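Side-chain contacts in racemase (Pseudovibrio sp. JE062, PDB 3MKC), which belongs to the enolase superfamily, pairing an N-terminal domain of that superfamily with a TIM-barrel-like C-terminal domain, its exact function being left open: residues E62-H65 / K66-N70; N84-W87 / D88-D92; V191-Y194 / L195-R199; T217-Y220 / E221-L225; D347-L350 / R351-V355. All blocks are in the same frame, centred on the assembly; numbering follows the deposited sequence.

In the fold
The five contacts are local ones, each within a short continuous piece of chain, and they form two clusters and one single site. Contacts 1 and 2 belong to the N-terminal family region. Their centres are about 14 Å apart, and Trp-67 CD1 packs 3.6 Å from Asp-92 O. Contacts 3 and 4 lie on successive helices of the barrel-type region, with centres about 17 Å apart. They meet where Ala-192 CB comes within 3.8 Å of Leu-225 CD1. The two clusters are far apart, with about 52 Å between the centres of contacts 1 and 3. Contact 5 has its centre about 31 Å from those of contacts 2 and 3. Its leucines reach the strands of the N-terminal region.

Contact 1. Residues E62-H65 / K66-N70; sequences ETEH and KWLTN
A type I beta turn from His-65 to Leu-68 folds the chain back on itself, with a classic beta bulge at its base, where Glu-64 and His-65 both face Leu-68. The turn is closed by Leu-68 N, which donates to His-65 O at 3.0 Å from above the carbonyl plane. In the bulge, Leu-68 O accepts a nearly straight bond from Glu-64 N at 2.8 Å. A second bond to Leu-68 O, from His-65 N, is long and weak.

The imidazole of His-65 is folded over the turn. Its CG sits between the backbone N and the carbonyl carbon (chi1 56°), and this brings the ring back toward the residues that follow. ND1 accepts from Trp-67 N at 3.1 Å, with the donor tilted 24° out of the ring plane. Leu-68 CB lies over one ring face, 3.5 Å from the centroid of the His-65 ring, in a CH-pi contact. Leu-68 CD2 extends alongside Glu-64 and comes 3.4 Å from Glu-64 OE2.

Further back, Asn-70 N donates to Thr-63 OG1 at 3.0 Å. This hydroxyl is also hydrogen-bonded to Glu-73 OE1, so two groups grip it. Thr-63 and Thr-69 lie side by side, and the methyl CG2 of Thr-69 touches Thr-63 OG1 at 3.4 Å.

The turn lies in the loop between helix 52-59 and helix 83-93. Thr-69 OG1 bonds to Ala-93 O at the end of the latter helix. Trp-67 and Leu-68 pack on helix 95-98, where Trp-96 meets the His-65 ring edge-to-face.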
# COMPACT_ATOMS: atom_id res chain seq x y z
N GLU A 62 -17.91 -11.54 -18.95
CA GLU A 62 -17.78 -11.75 -20.38
C GLU A 62 -17.64 -10.42 -21.11
O GLU A 62 -18.32 -9.44 -20.78
CB GLU A 62 -19.01 -12.49 -20.93
CG GLU A 62 -18.82 -12.98 -22.35
CD GLU A 62 -20.03 -13.73 -22.89
OE1 GLU A 62 -20.56 -14.61 -22.17
OE2 GLU A 62 -20.45 -13.44 -24.03
N THR A 63 -16.76 -10.40 -22.10
CA THR A 63 -16.49 -9.22 -22.90
C THR A 63 -17.72 -8.84 -23.73
O THR A 63 -18.34 -9.70 -24.36
CB THR A 63 -15.30 -9.49 -23.84
OG1 THR A 63 -14.12 -9.66 -23.04
CG2 THR A 63 -15.10 -8.34 -24.81
N GLU A 64 -18.08 -7.56 -23.72
CA GLU A 64 -19.25 -7.09 -24.46
C GLU A 64 -18.93 -6.13 -25.60
O GLU A 64 -19.41 -6.29 -26.72
CB GLU A 64 -20.24 -6.43 -23.50
CG GLU A 64 -20.82 -7.40 -22.49
CD GLU A 64 -21.86 -6.75 -21.61
OE1 GLU A 64 -22.71 -6.02 -22.15
OE2 GLU A 64 -21.83 -6.98 -20.39
N HIS A 65 -18.12 -5.11 -25.30
CA HIS A 65 -17.76 -4.15 -26.33
C HIS A 65 -16.36 -3.61 -26.09
O HIS A 65 -15.68 -4.02 -25.16
CB HIS A 65 -18.80 -3.03 -26.43
CG HIS A 65 -19.04 -2.29 -25.15
ND1 HIS A 65 -18.17 -1.34 -24.66
CD2 HIS A 65 -20.07 -2.34 -24.27
CE1 HIS A 65 -18.66 -0.84 -23.54
NE2 HIS A 65 -19.81 -1.43 -23.28
N LYS A 66 -15.95 -2.68 -26.94
CA LYS A 66 -14.62 -2.10 -26.87
C LYS A 66 -14.16 -1.67 -25.49
O LYS A 66 -13.00 -1.88 -25.13
CB LYS A 66 -14.50 -0.91 -27.82
CG LYS A 66 -13.10 -0.31 -27.84
CD LYS A 66 -12.96 0.83 -28.82
CE LYS A 66 -11.55 1.39 -28.79
NZ LYS A 66 -11.40 2.52 -29.74
N TRP A 67 -15.06 -1.08 -24.72
CA TRP A 67 -14.70 -0.59 -23.39
C TRP A 67 -15.16 -1.47 -22.24
O TRP A 67 -14.94 -1.13 -21.07
CB TRP A 67 -15.24 0.82 -23.22
CG TRP A 67 -14.70 1.77 -24.25
CD1 TRP A 67 -13.43 2.27 -24.32
CD2 TRP A 67 -15.40 2.29 -25.40
NE1 TRP A 67 -13.29 3.06 -25.44
CE2 TRP A 67 -14.48 3.10 -26.11
CE3 TRP A 67 -16.70 2.16 -25.88
CZ2 TRP A 67 -14.83 3.76 -27.29
CZ3 TRP A 67 -17.05 2.82 -27.06
CH2 TRP A 67 -16.11 3.61 -27.75
N LEU A 68 -15.80 -2.60 -22.55
CA LEU A 68 -16.28 -3.53 -21.53
C LEU A 68 -15.71 -4.90 -21.84
O LEU A 68 -16.39 -5.78 -22.37
CB LEU A 68 -17.81 -3.56 -21.51
CG LEU A 68 -18.52 -4.40 -20.43
CD1 LEU A 68 -17.93 -4.11 -19.08
CD2 LEU A 68 -20.02 -4.08 -20.44
N THR A 69 -14.44 -5.07 -21.51
CA THR A 69 -13.72 -6.30 -21.77
C THR A 69 -13.32 -7.00 -20.48
O THR A 69 -13.19 -6.37 -19.43
CB THR A 69 -12.44 -5.97 -22.56
OG1 THR A 69 -12.78 -5.08 -23.63
CG2 THR A 69 -11.80 -7.22 -23.12
N ASN A 70 -13.14 -8.32 -20.55
CA ASN A 70 -12.70 -9.05 -19.37
C ASN A 70 -11.28 -8.51 -19.14
O ASN A 70 -10.52 -8.34 -20.10
CB ASN A 70 -12.68 -10.55 -19.66
CG ASN A 70 -12.10 -11.35 -18.52
OD1 ASN A 70 -10.89 -11.39 -18.33
ND2 ASN A 70 -12.97 -11.97 -17.73

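Contact 2. Residues N84-W87 / D88-D92; sequences NAIW and DAMYD
Trp-87 stands out from its helix and meets Tyr-91, one turn further on. Its CB sits beside the backbone, close to Asp-88 N. The next atom, CG, is anti to the backbone N (chi1 -162°), beside the carbonyl carbon, which tilts the six-membered ring toward the following turn. CE3 passes 3.6 Å from Asp-88 OD1, with the carboxylate plane nearly perpendicular to the indole. CZ3 reaches Tyr-91 CB at 3.7 Å. CH2 lies 3.8 Å from Tyr-91 CD1. The two side chains run side by side in the same direction. Their six-membered rings are near parallel, with planes 13° apart, but are slid so far that they barely overlap. On the other side of the indole, NE1 donates to Gly-292 O.

Asp-88 is tied back to the preceding turn by water 1. The water donates to Asp-88 OD1 at 2.6 Å and to Asn-84 O at 2.8 Å. Asn-84 O also takes the helix bond from Asp-88 N, so two donors hold it. A further apolar contact joins Ile-86 CG2 to the terminal methyl CE of Met-90, a selenomethionine, at 3.9 Å.

These residues belong to helix 83-93. Trp-87 is buried between helices 102-122, 268-277 and 293-306, and makes a cation-pi contact with Arg-299 on the last. Met-90 packs on Ile-110 of helix 102-122, and Tyr-91 on Phe-270 of helix 268-277.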
# COMPACT_ATOMS: atom_id res chain seq x y z
N ASN A 84 4.23 -1.85 -18.88
CA ASN A 84 3.61 -0.55 -19.13
C ASN A 84 2.56 -0.63 -20.24
O ASN A 84 1.47 -0.06 -20.11
CB ASN A 84 4.69 0.46 -19.52
CG ASN A 84 4.15 1.85 -19.74
OD1 ASN A 84 4.02 2.31 -20.88
ND2 ASN A 84 3.82 2.53 -18.65
N ALA A 85 2.88 -1.34 -21.31
CA ALA A 85 1.97 -1.48 -22.44
C ALA A 85 0.76 -2.34 -22.08
O ALA A 85 -0.36 -2.05 -22.51
CB ALA A 85 2.70 -2.07 -23.64
N ILE A 86 0.97 -3.40 -21.31
CA ILE A 86 -0.14 -4.27 -20.92
C ILE A 86 -1.08 -3.49 -20.01
O ILE A 86 -2.30 -3.64 -20.09
CB ILE A 86 0.38 -5.52 -20.20
CG1 ILE A 86 1.29 -6.31 -21.14
CG2 ILE A 86 -0.80 -6.39 -19.74
CD1 ILE A 86 2.03 -7.45 -20.48
N TRP A 87 -0.51 -2.65 -19.16
CA TRP A 87 -1.30 -1.82 -18.25
C TRP A 87 -2.27 -0.99 -19.09
O TRP A 87 -3.48 -0.98 -18.84
CB TRP A 87 -0.38 -0.87 -17.48
CG TRP A 87 -0.99 -0.27 -16.23
CD1 TRP A 87 -0.76 -0.66 -14.94
CD2 TRP A 87 -1.90 0.84 -16.16
NE1 TRP A 87 -1.46 0.14 -14.07
CE2 TRP A 87 -2.18 1.06 -14.79
CE3 TRP A 87 -2.52 1.66 -17.11
CZ2 TRP A 87 -3.04 2.08 -14.35
CZ3 TRP A 87 -3.37 2.68 -16.68
CH2 TRP A 87 -3.62 2.87 -15.31
N ASP A 88 -1.73 -0.29 -20.09
CA ASP A 88 -2.54 0.56 -20.95
C ASP A 88 -3.60 -0.24 -21.69
O ASP A 88 -4.74 0.21 -21.86
CB ASP A 88 -1.68 1.30 -21.99
CG ASP A 88 -0.86 2.42 -21.38
OD1 ASP A 88 -1.17 2.86 -20.25
OD2 ASP A 88 0.10 2.88 -22.04
N ALA A 89 -3.23 -1.44 -22.14
CA ALA A 89 -4.14 -2.29 -22.89
C ALA A 89 -5.32 -2.73 -22.04
O ALA A 89 -6.46 -2.70 -22.49
CB ALA A 89 -3.40 -3.52 -23.42
N MSE A 90 -5.03 -3.14 -20.81
CA MSE A 90 -6.08 -3.58 -19.90
C MSE A 90 -6.98 -2.40 -19.54
O MSE A 90 -8.21 -2.50 -19.59
CB MSE A 90 -5.47 -4.17 -18.62
CG MSE A 90 -4.78 -5.52 -18.80
SE MSE A 90 -4.25 -6.28 -17.10
CE MSE A 90 -2.84 -5.03 -16.69
N TYR A 91 -6.36 -1.28 -19.17
CA TYR A 91 -7.11 -0.09 -18.79
C TYR A 91 -8.03 0.38 -19.92
O TYR A 91 -9.21 0.62 -19.71
CB TYR A 91 -6.16 1.05 -18.41
CG TYR A 91 -6.87 2.27 -17.86
CD1 TYR A 91 -7.17 2.38 -16.51
CD2 TYR A 91 -7.27 3.31 -18.71
CE1 TYR A 91 -7.85 3.49 -16.00
CE2 TYR A 91 -7.95 4.42 -18.22
CZ TYR A 91 -8.23 4.51 -16.86
OH TYR A 91 -8.88 5.62 -16.37
N ASP A 92 -7.46 0.52 -21.11
CA ASP A 92 -8.24 0.99 -22.26
C ASP A 92 -9.44 0.11 -22.56
O ASP A 92 -10.51 0.61 -22.90
CB ASP A 92 -7.35 1.05 -23.50
CG ASP A 92 -8.11 1.50 -24.73
OD1 ASP A 92 -8.54 2.68 -24.77
OD2 ASP A 92 -8.29 0.68 -25.65
O HOH W 1 0.70 2.20 -18.59

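Contact 3. Residues V191-Y194 / L195-R199; sequences VAYY and LRELR
Tyr-194 O is held by two backbone donors. Leu-198 N bonds to it at 3.0 Å, in the carbonyl plane, and Glu-197 N adds a weak bond at 3.1 Å. The main bond of Glu-197 N goes to Tyr-193 O at 2.9 Å.

Two tyrosine rings each receive a carbon over one face. Glu-197 CG, anti to the carbonyl carbon (chi1 -64°), lies over the Tyr-193 ring, 3.7 Å from its centroid. The bend at chi2 then folds the carboxylate over the ring, 12° from parallel, and Glu-197 OE2 lies 3.5 Å from Tyr-193 CE1. On the buried side, the methyl CD1 of Leu-198 sits over the Tyr-194 ring, 3.8 Å from its centroid. Leu-195 CD2 touches the same tyrosine at CD2, also at 3.8 Å. Tyr-194 OH bonds to Cys-179 O, which ties down the end of the ring.

Helix 188-202 is the helix of a beta-alpha-beta crossover between strands 175-179 and 207-211. Leu-195 and Leu-198 pack on Met-208 of the second strand. Tyr-194 rests on helix 154-170, and Arg-196 forms a salt bridge with Asp-231, beyond helix 219-228.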
# COMPACT_ATOMS: atom_id res chain seq x y z
N VAL A 191 -8.38 13.69 22.36
CA VAL A 191 -7.53 13.12 21.33
C VAL A 191 -6.15 13.76 21.45
O VAL A 191 -5.13 13.08 21.31
CB VAL A 191 -8.09 13.39 19.91
CG1 VAL A 191 -7.09 12.93 18.85
CG2 VAL A 191 -9.40 12.65 19.74
N ALA A 192 -6.12 15.06 21.73
CA ALA A 192 -4.85 15.76 21.88
C ALA A 192 -4.10 15.17 23.07
O ALA A 192 -2.89 14.94 23.01
CB ALA A 192 -5.09 17.24 22.10
N TYR A 193 -4.84 14.93 24.15
CA TYR A 193 -4.27 14.35 25.37
C TYR A 193 -3.67 13.00 25.03
O TYR A 193 -2.53 12.69 25.38
CB TYR A 193 -5.38 14.18 26.42
CG TYR A 193 -4.97 13.30 27.58
CD1 TYR A 193 -4.05 13.75 28.53
CD2 TYR A 193 -5.46 12.00 27.70
CE1 TYR A 193 -3.63 12.93 29.57
CE2 TYR A 193 -5.04 11.17 28.74
CZ TYR A 193 -4.13 11.64 29.67
OH TYR A 193 -3.70 10.83 30.69
N TYR A 194 -4.47 12.20 24.33
CA TYR A 194 -4.09 10.86 23.90
C TYR A 194 -2.75 10.84 23.16
O TYR A 194 -1.83 10.11 23.53
CB TYR A 194 -5.20 10.33 22.99
CG TYR A 194 -4.95 9.00 22.32
CD1 TYR A 194 -4.82 7.84 23.06
CD2 TYR A 194 -4.91 8.91 20.93
CE1 TYR A 194 -4.67 6.60 22.44
CE2 TYR A 194 -4.76 7.68 20.30
CZ TYR A 194 -4.64 6.53 21.05
OH TYR A 194 -4.51 5.32 20.42
N LEU A 195 -2.65 11.65 22.12
CA LEU A 195 -1.44 11.71 21.33
C LEU A 195 -0.27 12.22 22.14
O LEU A 195 0.87 11.85 21.90
CB LEU A 195 -1.67 12.59 20.10
CG LEU A 195 -2.78 12.07 19.17
CD1 LEU A 195 -2.94 13.00 17.97
CD2 LEU A 195 -2.43 10.66 18.69
N ARG A 196 -0.55 13.08 23.12
CA ARG A 196 0.52 13.60 23.95
C ARG A 196 1.07 12.49 24.84
O ARG A 196 2.27 12.42 25.09
CB ARG A 196 0.01 14.75 24.82
CG ARG A 196 -0.10 16.06 24.06
CD ARG A 196 -0.77 17.15 24.89
NE ARG A 196 -0.72 18.42 24.17
CZ ARG A 196 0.40 19.03 23.84
NH1 ARG A 196 1.57 18.49 24.16
NH2 ARG A 196 0.37 20.18 23.17
N GLU A 197 0.18 11.61 25.29
CA GLU A 197 0.60 10.51 26.15
C GLU A 197 1.40 9.48 25.36
O GLU A 197 2.40 8.96 25.85
CB GLU A 197 -0.61 9.84 26.81
CG GLU A 197 -1.35 10.76 27.75
CD GLU A 197 -0.46 11.32 28.84
OE1 GLU A 197 0.03 10.54 29.68
OE2 GLU A 197 -0.23 12.55 28.85
N LEU A 198 0.95 9.19 24.15
CA LEU A 198 1.64 8.21 23.32
C LEU A 198 3.02 8.72 22.92
O LEU A 198 3.99 7.96 22.89
CB LEU A 198 0.82 7.89 22.07
CG LEU A 198 -0.53 7.22 22.33
CD1 LEU A 198 -1.18 6.84 21.01
CD2 LEU A 198 -0.32 5.97 23.18
N ARG A 199 3.10 10.01 22.60
CA ARG A 199 4.37 10.61 22.23
C ARG A 199 5.29 10.62 23.45
O ARG A 199 6.50 10.46 23.33
CB ARG A 199 4.16 12.04 21.73
CG ARG A 199 5.46 12.82 21.54
CD ARG A 199 6.41 12.10 20.60
NE ARG A 199 6.51 12.74 19.30
CZ ARG A 199 7.27 12.30 18.30
NH1 ARG A 199 8.00 11.20 18.46
NH2 ARG A 199 7.31 12.96 17.15

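Contact 4. Residues T217-Y220 / E221-L225; sequences TDWY and EVARL
Asp-218 and Val-222 are joined at the N-terminal end of helix 219-228, the helix of a beta-alpha-beta crossover between strands 207-211 and 236-238. Asp-218 is the N-cap.

The backbone bonds start here. Asp-218 O accepts from Val-222 N at 3.3 Å, and Trp-219 O from Ala-223 N at 2.8 Å. Arg-224 N follows in the same way, donating to Tyr-220 O.

The cap itself is made by a side chain. Asp-218 has its CG anti to the backbone N (chi1 176°), and OD1 reaches forward to accept a weak bond from Tyr-220 N at 3.3 Å. Water 2 supports the same end. It accepts from Asp-218 N and donates to Glu-221 OE1 at a short 2.5 Å. In a capping box Glu-221 would reach Asp-218 N directly; here the water carries the link. The two carboxylates stay apart, with Asp-218 OD2 5.2 Å from Glu-221 OE1, and as like charges they would probably repel each other mildly.

The apolar contacts are looser. Trp-219 CE3 lies 4.3 Å from Ala-223 CB, and the indole continues onto Lys-251 and Asn-255 of helix 246-255. Val-222 packs on Leu-252 of that helix.

The last kind joins a ring to a guanidinium. The extended chain of Arg-224 crosses Tyr-220, with the two planes 54° apart. Tyr-220 CE2 lies over one face of the guanidinium, 3.5 Å from Arg-224 NE. Arg-224 NH2 stands at the edge of the tyrosine ring, in its plane, and gives Tyr-220 OH a weak bond of 3.3 Å, bent to 124°.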
# COMPACT_ATOMS: atom_id res chain seq x y z
N THR A 217 -15.13 16.03 10.06
CA THR A 217 -15.77 16.53 8.84
C THR A 217 -15.60 18.04 8.67
O THR A 217 -15.79 18.57 7.58
CB THR A 217 -17.28 16.22 8.82
OG1 THR A 217 -17.90 16.82 9.97
CG2 THR A 217 -17.53 14.72 8.85
N ASP A 218 -15.24 18.71 9.76
CA ASP A 218 -15.05 20.16 9.76
C ASP A 218 -13.56 20.50 9.82
O ASP A 218 -12.91 20.25 10.82
CB ASP A 218 -15.79 20.78 10.95
CG ASP A 218 -15.57 22.27 11.08
OD1 ASP A 218 -15.28 22.93 10.06
OD2 ASP A 218 -15.69 22.80 12.20
N TRP A 219 -13.01 21.07 8.74
CA TRP A 219 -11.59 21.40 8.71
C TRP A 219 -11.14 22.34 9.81
O TRP A 219 -10.00 22.26 10.27
CB TRP A 219 -11.20 22.02 7.36
CG TRP A 219 -11.70 23.42 7.17
CD1 TRP A 219 -12.86 23.80 6.57
CD2 TRP A 219 -11.04 24.63 7.57
NE1 TRP A 219 -12.97 25.17 6.57
CE2 TRP A 219 -11.86 25.71 7.18
CE3 TRP A 219 -9.83 24.91 8.22
CZ2 TRP A 219 -11.52 27.05 7.42
CZ3 TRP A 219 -9.48 26.24 8.46
CH2 TRP A 219 -10.33 27.29 8.05
N TYR A 220 -12.03 23.23 10.23
CA TYR A 220 -11.69 24.20 11.27
C TYR A 220 -11.40 23.49 12.59
O TYR A 220 -10.40 23.77 13.26
CB TYR A 220 -12.85 25.19 11.45
CG TYR A 220 -12.53 26.33 12.38
CD1 TYR A 220 -11.92 27.50 11.92
CD2 TYR A 220 -12.85 26.24 13.74
CE1 TYR A 220 -11.63 28.55 12.80
CE2 TYR A 220 -12.56 27.28 14.61
CZ TYR A 220 -11.95 28.42 14.14
OH TYR A 220 -11.66 29.44 15.02
N GLU A 221 -12.26 22.55 12.97
CA GLU A 221 -12.06 21.80 14.21
C GLU A 221 -10.75 21.01 14.13
O GLU A 221 -10.00 20.92 15.11
CB GLU A 221 -13.26 20.87 14.43
CG GLU A 221 -13.17 20.00 15.67
CD GLU A 221 -14.44 19.18 15.90
OE1 GLU A 221 -14.87 18.47 14.97
OE2 GLU A 221 -15.01 19.26 17.01
N VAL A 222 -10.47 20.43 12.97
CA VAL A 222 -9.24 19.66 12.81
C VAL A 222 -8.02 20.57 12.93
O VAL A 222 -7.04 20.23 13.59
CB VAL A 222 -9.21 18.94 11.45
CG1 VAL A 222 -7.90 18.18 11.28
CG2 VAL A 222 -10.38 17.98 11.35
N ALA A 223 -8.08 21.75 12.31
CA ALA A 223 -6.96 22.68 12.36
C ALA A 223 -6.65 23.06 13.81
O ALA A 223 -5.48 23.13 14.19
CB ALA A 223 -7.26 23.94 11.55
N ARG A 224 -7.68 23.29 14.61
CA ARG A 224 -7.47 23.63 16.02
C ARG A 224 -6.73 22.51 16.72
O ARG A 224 -5.76 22.74 17.45
CB ARG A 224 -8.80 23.87 16.74
CG ARG A 224 -9.24 25.31 16.73
CD ARG A 224 -10.40 25.55 17.69
NE ARG A 224 -10.80 26.95 17.67
CZ ARG A 224 -11.85 27.44 18.33
NH1 ARG A 224 -12.60 26.63 19.07
NH2 ARG A 224 -12.14 28.73 18.25
N LEU A 225 -7.18 21.28 16.49
CA LEU A 225 -6.54 20.13 17.10
C LEU A 225 -5.09 20.00 16.67
O LEU A 225 -4.19 19.91 17.50
CB LEU A 225 -7.30 18.85 16.73
CG LEU A 225 -6.63 17.51 17.05
CD1 LEU A 225 -6.33 17.40 18.54
CD2 LEU A 225 -7.54 16.38 16.60
O HOH W 2 -15.55 17.68 12.75

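Contact 5. Residues D347-L350 / R351-V355; sequences DGEL and RKYLV
Arg-351 rests its CB against Gly-348 O. From there its chain bends at chi2 and leads away from the preceding residues, and NH2 forms a salt bridge with Glu-358.

Lys-352 meets the same carbonyl twice. Its N donates to Gly-348 O at 3.0 Å, in the carbonyl plane. Its CG is anti to the carbonyl carbon (chi1 -65°), and this sets CG 3.2 Å from Gly-348 O. The rest of the chain is extended and returns toward the start of the helix. There Lys-352 NZ lies 4.7 Å from Asp-347 OD1, too far for a salt bridge, though the opposite charges probably attract.

These bonds begin the short helix 349-353, with Gly-348 at its N-cap position. Its phi of 162° would press a CB against the carbonyl O of Asp-347, so the backbone here suits a residue with no side chain. The helix lies in the barrel-type part of the chain, next to the strands of the N-terminal region.

Tyr-353 comes next. Its N donates to Glu-349 O at 2.8 Å. The ring leans back beside Glu-349, pointing the same way. Tyr-353 CD2 comes 3.1 Å from Glu-349 O, and CE2 lies 3.6 Å from Glu-349 CB. The carboxylate and ring planes are 48° apart. Phe-382 meets the tyrosine ring from another part of the chain.

Leu-354 N donates to Leu-350 O at 3.1 Å. Leu-354 CB stands 3.3 Å from that oxygen. Both leucines are buried: Leu-350 packs on Val-20 of strand 12-22, and Leu-354 on Thr-31 and Val-33 of strand 29-38.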
# COMPACT_ATOMS: atom_id res chain seq x y z
N ASP A 347 -1.10 -8.64 14.28
CA ASP A 347 -1.78 -9.92 14.32
C ASP A 347 -2.44 -10.09 12.96
O ASP A 347 -3.03 -9.14 12.43
CB ASP A 347 -2.84 -9.94 15.43
CG ASP A 347 -2.22 -9.88 16.81
OD1 ASP A 347 -1.23 -10.60 17.05
OD2 ASP A 347 -2.73 -9.12 17.66
N GLY A 348 -2.33 -11.28 12.40
CA GLY A 348 -2.92 -11.54 11.10
C GLY A 348 -2.30 -12.78 10.49
O GLY A 348 -1.23 -12.71 9.90
N GLU A 349 -2.98 -13.90 10.66
CA GLU A 349 -2.51 -15.18 10.13
C GLU A 349 -2.19 -15.09 8.64
O GLU A 349 -1.17 -15.58 8.18
CB GLU A 349 -3.57 -16.27 10.35
CG GLU A 349 -3.82 -16.69 11.80
CD GLU A 349 -4.51 -15.62 12.63
OE1 GLU A 349 -5.36 -14.88 12.09
OE2 GLU A 349 -4.22 -15.54 13.85
N LEU A 350 -3.09 -14.46 7.89
CA LEU A 350 -2.92 -14.33 6.45
C LEU A 350 -1.63 -13.58 6.11
O LEU A 350 -0.84 -14.02 5.27
CB LEU A 350 -4.12 -13.59 5.86
CG LEU A 350 -4.57 -14.03 4.48
CD1 LEU A 350 -4.84 -15.53 4.47
CD2 LEU A 350 -5.83 -13.27 4.10
N ARG A 351 -1.42 -12.45 6.77
CA ARG A 351 -0.22 -11.65 6.55
C ARG A 351 1.03 -12.44 6.93
O ARG A 351 2.09 -12.29 6.33
CB ARG A 351 -0.27 -10.37 7.39
CG ARG A 351 1.05 -9.62 7.46
CD ARG A 351 1.43 -9.07 6.10
NE ARG A 351 2.75 -8.44 6.12
CZ ARG A 351 3.90 -9.10 6.07
NH1 ARG A 351 3.91 -10.42 6.00
NH2 ARG A 351 5.05 -8.43 6.09
N LYS A 352 0.90 -13.29 7.94
CA LYS A 352 2.02 -14.09 8.42
C LYS A 352 2.37 -15.35 7.63
O LYS A 352 3.54 -15.63 7.40
CB LYS A 352 1.78 -14.49 9.88
CG LYS A 352 1.75 -13.35 10.87
CD LYS A 352 1.62 -13.91 12.28
CE LYS A 352 1.72 -12.84 13.34
NZ LYS A 352 1.72 -13.45 14.70
N TYR A 353 1.36 -16.10 7.19
CA TYR A 353 1.61 -17.36 6.49
C TYR A 353 1.37 -17.51 4.99
O TYR A 353 1.87 -18.46 4.40
CB TYR A 353 0.82 -18.48 7.18
CG TYR A 353 0.74 -18.40 8.69
CD1 TYR A 353 1.90 -18.41 9.47
CD2 TYR A 353 -0.49 -18.36 9.34
CE1 TYR A 353 1.83 -18.37 10.87
CE2 TYR A 353 -0.58 -18.32 10.73
CZ TYR A 353 0.58 -18.33 11.49
OH TYR A 353 0.49 -18.31 12.86
N LEU A 354 0.62 -16.60 4.36
CA LEU A 354 0.33 -16.78 2.93
C LEU A 354 1.51 -16.96 1.99
O LEU A 354 1.51 -17.89 1.17
CB LEU A 354 -0.55 -15.64 2.41
CG LEU A 354 -1.03 -15.85 0.97
CD1 LEU A 354 -1.83 -17.15 0.86
CD2 LEU A 354 -1.90 -14.66 0.56
N VAL A 355 2.51 -16.09 2.07
CA VAL A 355 3.67 -16.23 1.20
C VAL A 355 4.97 -16.30 1.99
O VAL A 355 5.02 -15.93 3.17
CB VAL A 355 3.80 -15.08 0.18
CG1 VAL A 355 2.70 -15.19 -0.87
CG2 VAL A 355 3.74 -13.74 0.89